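Local coordinates for protein cerato-platanin 1 (Moniliophthora perniciosa, PDB 3SUJ) that has no settled function but binds zinc and, as a secreted fungal protein of the cerato-platanin family, probably acts outside the cell, at residues N56-Y68 with S77-F90. Residues are numbered along the deposited sequence; the frame is centred on the assembly and turned at random.
With ZN (zinc ion), chain F.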
loop_
_atom_site.group_PDB
_atom_site.type_symbol
_atom_site.label_atom_id
_atom_site.label_comp_id
_atom_site.label_asym_id
_atom_site.label_seq_id
_atom_site.Cartn_x
_atom_site.Cartn_y
_atom_site.Cartn_z
ATOM N N ASN A 56 -1.090 -6.965 -14.743
ATOM C CA ASN A 56 -0.358 -6.063 -15.640
ATOM C C ASN A 56 -0.909 -4.621 -15.668
ATOM O O ASN A 56 -0.638 -3.887 -16.580
ATOM C CB ASN A 56 -0.315 -6.673 -17.086
ATOM C CG ASN A 56 1.078 -6.688 -17.684
ATOM O OD1 ASN A 56 2.017 -6.054 -17.170
ATOM N ND2 ASN A 56 1.208 -7.411 -18.834
ATOM N N SER A 57 -1.604 -4.200 -14.618
ATOM C CA SER A 57 -2.035 -2.822 -14.543
ATOM C C SER A 57 -0.837 -1.863 -14.639
ATOM O O SER A 57 0.177 -2.026 -13.910
ATOM C CB SER A 57 -2.624 -2.586 -13.161
ATOM O OG SER A 57 -2.854 -1.205 -12.904
ATOM N N PRO A 58 -0.983 -0.746 -15.357
ATOM C CA PRO A 58 0.076 0.272 -15.367
ATOM C C PRO A 58 0.219 0.961 -14.045
ATOM O O PRO A 58 1.220 1.660 -13.865
ATOM C CB PRO A 58 -0.360 1.257 -16.494
ATOM C CG PRO A 58 -1.350 0.459 -17.263
ATOM C CD PRO A 58 -2.058 -0.483 -16.353
ATOM N N ASN A 59 -0.738 0.830 -13.139
ATOM C CA ASN A 59 -0.571 1.379 -11.789
ATOM C C ASN A 59 0.276 0.492 -10.891
ATOM O O ASN A 59 0.590 0.889 -9.741
ATOM C CB ASN A 59 -1.932 1.634 -11.153
ATOM C CG ASN A 59 -2.624 2.799 -11.828
ATOM O OD1 ASN A 59 -1.938 3.820 -12.105
ATOM N ND2 ASN A 59 -3.889 2.700 -12.072
ATOM N N CYS A 60 0.634 -0.721 -11.308
ATOM C CA CYS A 60 1.499 -1.557 -10.445
ATOM C C CYS A 60 2.779 -0.820 -10.156
ATOM O O CYS A 60 3.435 -0.262 -11.053
ATOM C CB CYS A 60 1.822 -2.819 -11.212
ATOM S SG CYS A 60 0.483 -4.034 -11.254
ATOM N N GLY A 61 3.235 -0.861 -8.914
ATOM C CA GLY A 61 4.446 -0.173 -8.517
ATOM C C GLY A 61 4.291 1.323 -8.338
ATOM O O GLY A 61 5.327 1.948 -8.065
ATOM N N SER A 62 3.126 1.889 -8.465
ATOM C CA SER A 62 2.970 3.331 -8.225
ATOM C C SER A 62 2.996 3.622 -6.735
ATOM O O SER A 62 2.717 2.752 -5.888
ATOM C CB SER A 62 1.589 3.805 -8.754
ATOM O OG SER A 62 1.507 3.974 -10.123
ATOM N N CYS A 63 3.336 4.850 -6.418
ATOM C CA CYS A 63 3.466 5.340 -5.064
ATOM C C CYS A 63 2.331 6.254 -4.733
ATOM O O CYS A 63 2.093 7.290 -5.434
ATOM C CB CYS A 63 4.787 6.089 -4.972
ATOM S SG CYS A 63 5.170 6.700 -3.281
ATOM N N TYR A 64 1.600 5.976 -3.666
ATOM C CA TYR A 64 0.440 6.771 -3.257
ATOM C C TYR A 64 0.708 7.407 -1.931
ATOM O O TYR A 64 1.040 6.681 -0.935
ATOM C CB TYR A 64 -0.830 5.882 -3.181
ATOM C CG TYR A 64 -1.254 5.399 -4.513
ATOM C CD1 TYR A 64 -2.181 6.138 -5.256
ATOM C CD2 TYR A 64 -0.813 4.212 -5.054
ATOM C CE1 TYR A 64 -2.634 5.729 -6.505
ATOM C CE2 TYR A 64 -1.278 3.794 -6.324
ATOM C CZ TYR A 64 -2.207 4.520 -6.986
ATOM O OH TYR A 64 -2.629 4.052 -8.234
ATOM N N GLN A 65 0.509 8.703 -1.830
ATOM C CA GLN A 65 0.503 9.388 -0.567
ATOM C C GLN A 65 -0.873 9.350 0.025
ATOM O O GLN A 65 -1.865 9.778 -0.598
ATOM C CB GLN A 65 0.883 10.820 -0.817
ATOM C CG GLN A 65 0.920 11.671 0.497
ATOM C CD GLN A 65 1.134 13.141 0.178
ATOM O OE1 GLN A 65 0.436 13.664 -0.731
ATOM N NE2 GLN A 65 2.071 13.807 0.792
ATOM N N LEU A 66 -0.966 8.769 1.215
ATOM C CA LEU A 66 -2.231 8.626 1.925
ATOM C C LEU A 66 -2.156 9.442 3.189
ATOM O O LEU A 66 -1.273 9.242 3.980
ATOM C CB LEU A 66 -2.503 7.163 2.271
ATOM C CG LEU A 66 -2.421 6.182 1.107
ATOM C CD1 LEU A 66 -2.642 4.709 1.583
ATOM C CD2 LEU A 66 -3.439 6.465 0.056
ATOM N N THR A 67 -3.102 10.363 3.327
ATOM C CA THR A 67 -3.081 11.307 4.443
ATOM C C THR A 67 -4.306 11.139 5.280
ATOM O O THR A 67 -5.437 11.133 4.814
ATOM C CB THR A 67 -2.992 12.794 3.935
ATOM O OG1 THR A 67 -1.765 12.889 3.137
ATOM C CG2 THR A 67 -2.882 13.734 5.137
ATOM N N TYR A 68 -3.987 10.953 6.564
ATOM C CA TYR A 68 -5.062 10.744 7.607
ATOM C C TYR A 68 -5.081 11.931 8.494
ATOM O O TYR A 68 -4.057 12.338 9.026
ATOM C CB TYR A 68 -4.792 9.474 8.420
ATOM C CG TYR A 68 -5.814 9.201 9.493
ATOM C CD1 TYR A 68 -7.129 8.952 9.183
ATOM C CD2 TYR A 68 -5.431 9.229 10.815
ATOM C CE1 TYR A 68 -8.086 8.679 10.215
ATOM C CE2 TYR A 68 -6.385 8.952 11.861
ATOM C CZ TYR A 68 -7.640 8.725 11.471
ATOM O OH TYR A 68 -8.595 8.421 12.457
ATOM N N SER A 77 0.965 11.519 6.915
ATOM C CA SER A 77 0.941 10.831 5.628
ATOM C C SER A 77 1.824 9.641 5.626
ATOM O O SER A 77 2.881 9.645 6.273
ATOM C CB SER A 77 1.435 11.751 4.480
ATOM O OG SER A 77 0.674 12.938 4.363
ATOM N N ILE A 78 1.422 8.640 4.868
ATOM C CA ILE A 78 2.368 7.575 4.524
ATOM C C ILE A 78 2.442 7.461 3.017
ATOM O O ILE A 78 1.599 8.028 2.346
ATOM C CB ILE A 78 1.913 6.151 5.111
ATOM C CG1 ILE A 78 0.509 5.776 4.658
ATOM C CG2 ILE A 78 2.065 6.172 6.660
ATOM C CD1 ILE A 78 0.059 4.284 4.822
ATOM N N TYR A 79 3.404 6.711 2.522
ATOM C CA TYR A 79 3.702 6.617 1.062
ATOM C C TYR A 79 3.711 5.149 0.763
ATOM O O TYR A 79 4.565 4.417 1.280
ATOM C CB TYR A 79 5.045 7.301 0.748
ATOM C CG TYR A 79 4.982 8.779 1.160
ATOM C CD1 TYR A 79 4.517 9.757 0.290
ATOM C CD2 TYR A 79 5.252 9.146 2.468
ATOM C CE1 TYR A 79 4.371 11.073 0.685
ATOM C CE2 TYR A 79 5.088 10.481 2.924
ATOM C CZ TYR A 79 4.689 11.410 1.986
ATOM O OH TYR A 79 4.456 12.732 2.436
ATOM N N MET A 80 2.730 4.685 0.051
ATOM C CA MET A 80 2.533 3.232 -0.137
ATOM C C MET A 80 2.782 2.828 -1.569
ATOM O O MET A 80 2.207 3.416 -2.452
ATOM C CB MET A 80 1.057 2.893 0.260
ATOM C CG MET A 80 0.810 1.379 0.407
ATOM S SD MET A 80 -0.895 0.820 0.308
ATOM C CE MET A 80 -0.970 0.766 -1.456
ATOM N N VAL A 81 3.544 1.732 -1.753
ATOM C CA VAL A 81 3.692 1.150 -3.051
ATOM C C VAL A 81 2.526 0.201 -3.316
ATOM O O VAL A 81 2.344 -0.755 -2.503
ATOM C CB VAL A 81 5.056 0.414 -3.200
ATOM C CG1 VAL A 81 5.162 -0.212 -4.606
ATOM C CG2 VAL A 81 6.223 1.406 -2.897
ATOM N N ALA A 82 1.811 0.355 -4.401
ATOM C CA ALA A 82 0.713 -0.508 -4.727
ATOM C C ALA A 82 1.170 -1.678 -5.581
ATOM O O ALA A 82 1.822 -1.547 -6.613
ATOM C CB ALA A 82 -0.295 0.260 -5.529
ATOM N N ILE A 83 0.879 -2.887 -5.053
ATOM C CA ILE A 83 1.392 -4.120 -5.677
ATOM C C ILE A 83 0.282 -5.148 -5.902
ATOM O O ILE A 83 0.589 -6.253 -6.461
ATOM C CB ILE A 83 2.515 -4.771 -4.784
ATOM C CG1 ILE A 83 1.907 -5.375 -3.475
ATOM C CG2 ILE A 83 3.590 -3.744 -4.389
ATOM C CD1 ILE A 83 2.997 -6.107 -2.599
ATOM N N ASP A 84 -0.914 -4.861 -5.463
ATOM C CA ASP A 84 -1.989 -5.880 -5.420
ATOM C C ASP A 84 -3.319 -5.204 -5.671
ATOM O O ASP A 84 -3.465 -3.983 -5.333
ATOM C CB ASP A 84 -1.934 -6.571 -4.005
ATOM C CG ASP A 84 -2.586 -7.891 -3.936
ATOM O OD1 ASP A 84 -2.740 -8.615 -4.949
ATOM O OD2 ASP A 84 -2.870 -8.269 -2.783
ATOM N N ARG A 85 -4.300 -5.882 -6.197
ATOM C CA ARG A 85 -5.620 -5.294 -6.262
ATOM C C ARG A 85 -6.323 -5.275 -4.895
ATOM O O ARG A 85 -6.188 -6.260 -4.098
ATOM C CB ARG A 85 -6.506 -6.090 -7.258
ATOM C CG ARG A 85 -7.950 -5.549 -7.320
ATOM C CD ARG A 85 -8.636 -5.903 -8.637
ATOM N NE ARG A 85 -9.997 -5.349 -8.604
ATOM C CZ ARG A 85 -10.267 -4.043 -8.740
ATOM N NH1 ARG A 85 -9.328 -3.161 -9.015
ATOM N NH2 ARG A 85 -11.515 -3.594 -8.556
ATOM N N SER A 86 -7.019 -4.199 -4.544
ATOM C CA SER A 86 -7.987 -4.168 -3.461
ATOM C C SER A 86 -9.308 -3.865 -4.177
ATOM O O SER A 86 -9.335 -3.080 -5.132
ATOM C CB SER A 86 -7.585 -3.010 -2.510
ATOM O OG SER A 86 -8.289 -3.090 -1.272
ATOM N N ALA A 87 -10.410 -4.405 -3.684
ATOM C CA ALA A 87 -11.641 -4.126 -4.397
ATOM C C ALA A 87 -12.188 -2.698 -4.284
ATOM O O ALA A 87 -12.787 -2.250 -5.264
ATOM C CB ALA A 87 -12.718 -5.250 -4.198
ATOM N N GLU A 88 -11.892 -1.968 -3.218
ATOM C CA GLU A 88 -12.253 -0.574 -3.113
ATOM C C GLU A 88 -11.352 0.241 -2.226
ATOM O O GLU A 88 -11.370 0.104 -0.979
ATOM C CB GLU A 88 -13.708 -0.415 -2.519
ATOM C CG GLU A 88 -14.340 0.998 -2.730
ATOM C CD GLU A 88 -15.891 1.040 -2.641
ATOM O OE1 GLU A 88 -16.557 0.470 -3.517
ATOM O OE2 GLU A 88 -16.437 1.719 -1.728
ATOM N N GLY A 89 -10.718 1.242 -2.694
ATOM C CA GLY A 89 -9.806 1.973 -1.876
ATOM C C GLY A 89 -8.500 1.221 -1.736
ATOM O O GLY A 89 -8.024 0.560 -2.696
ATOM N N PHE A 90 -7.862 1.361 -0.596
ATOM C CA PHE A 90 -6.511 0.871 -0.394
ATOM C C PHE A 90 -6.491 -0.078 0.798
ATOM O O PHE A 90 -7.275 0.085 1.761
ATOM C CB PHE A 90 -5.593 2.057 -0.045
ATOM C CG PHE A 90 -5.317 2.945 -1.244
ATOM C CD1 PHE A 90 -6.263 3.865 -1.687
ATOM C CD2 PHE A 90 -4.183 2.749 -1.988
ATOM C CE1 PHE A 90 -6.070 4.590 -2.914
ATOM C CE2 PHE A 90 -3.999 3.520 -3.129
ATOM C CZ PHE A 90 -4.932 4.371 -3.562
HETATM ZN ZN ZN F . -18.209 1.970 -2.030
#
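With CG beside the backbone N (chi1 -67°), Y64 holds its ring where the edge of F90 meets one face of it; Q65, with CG anti to the backbone N and the chain extended to its amide, runs alongside Y79. The Y64–F90 pair is an edge-to-face stack: the centroids lie 5.0 Å apart, the planes are inclined at 63°, and F90 CE2 comes within 3.6 Å of Y64 CG. A82 CB approaches the rim of the Y64 ring instead, near its plane. F90 in turn receives L66 CD2 squarely over its face, a CH-pi contact 4.1 Å from the centroid and 6° off the normal, while L5 and V3 of strand 3-7 also pack on F90. On the sheet face bearing C63, Q65 and Y79, Q65 CG lies 3.5 Å from Y79 CE1, and Q65 NE2 donates nearly in its amide plane to Y79 OH at 3.1 Å. An alanine in place of Y79 would leave the Q65 amide without this acceptor and is likely to free the glutamine chain to swing. Further along, T67 OG1 and S77 OG share a hydrogen bond of 2.7 Å. The backbone evidence is a ladder of paired bonds, Y64 with M80 and L66 with I78, continued by A82 N to S62 O and by G61 N to A82 O (2.8 Å). C63 is tied to C123 by a disulfide. Beyond the corner at D84, the chain carries E88, whose OE2 binds zinc, and returns F90 to the Y64 ring. Strands 63-68 and 77-83 thus form an antiparallel beta hairpin at one side of the mixed sheet, within the double-psi beta-barrel fold of cerato-platanins.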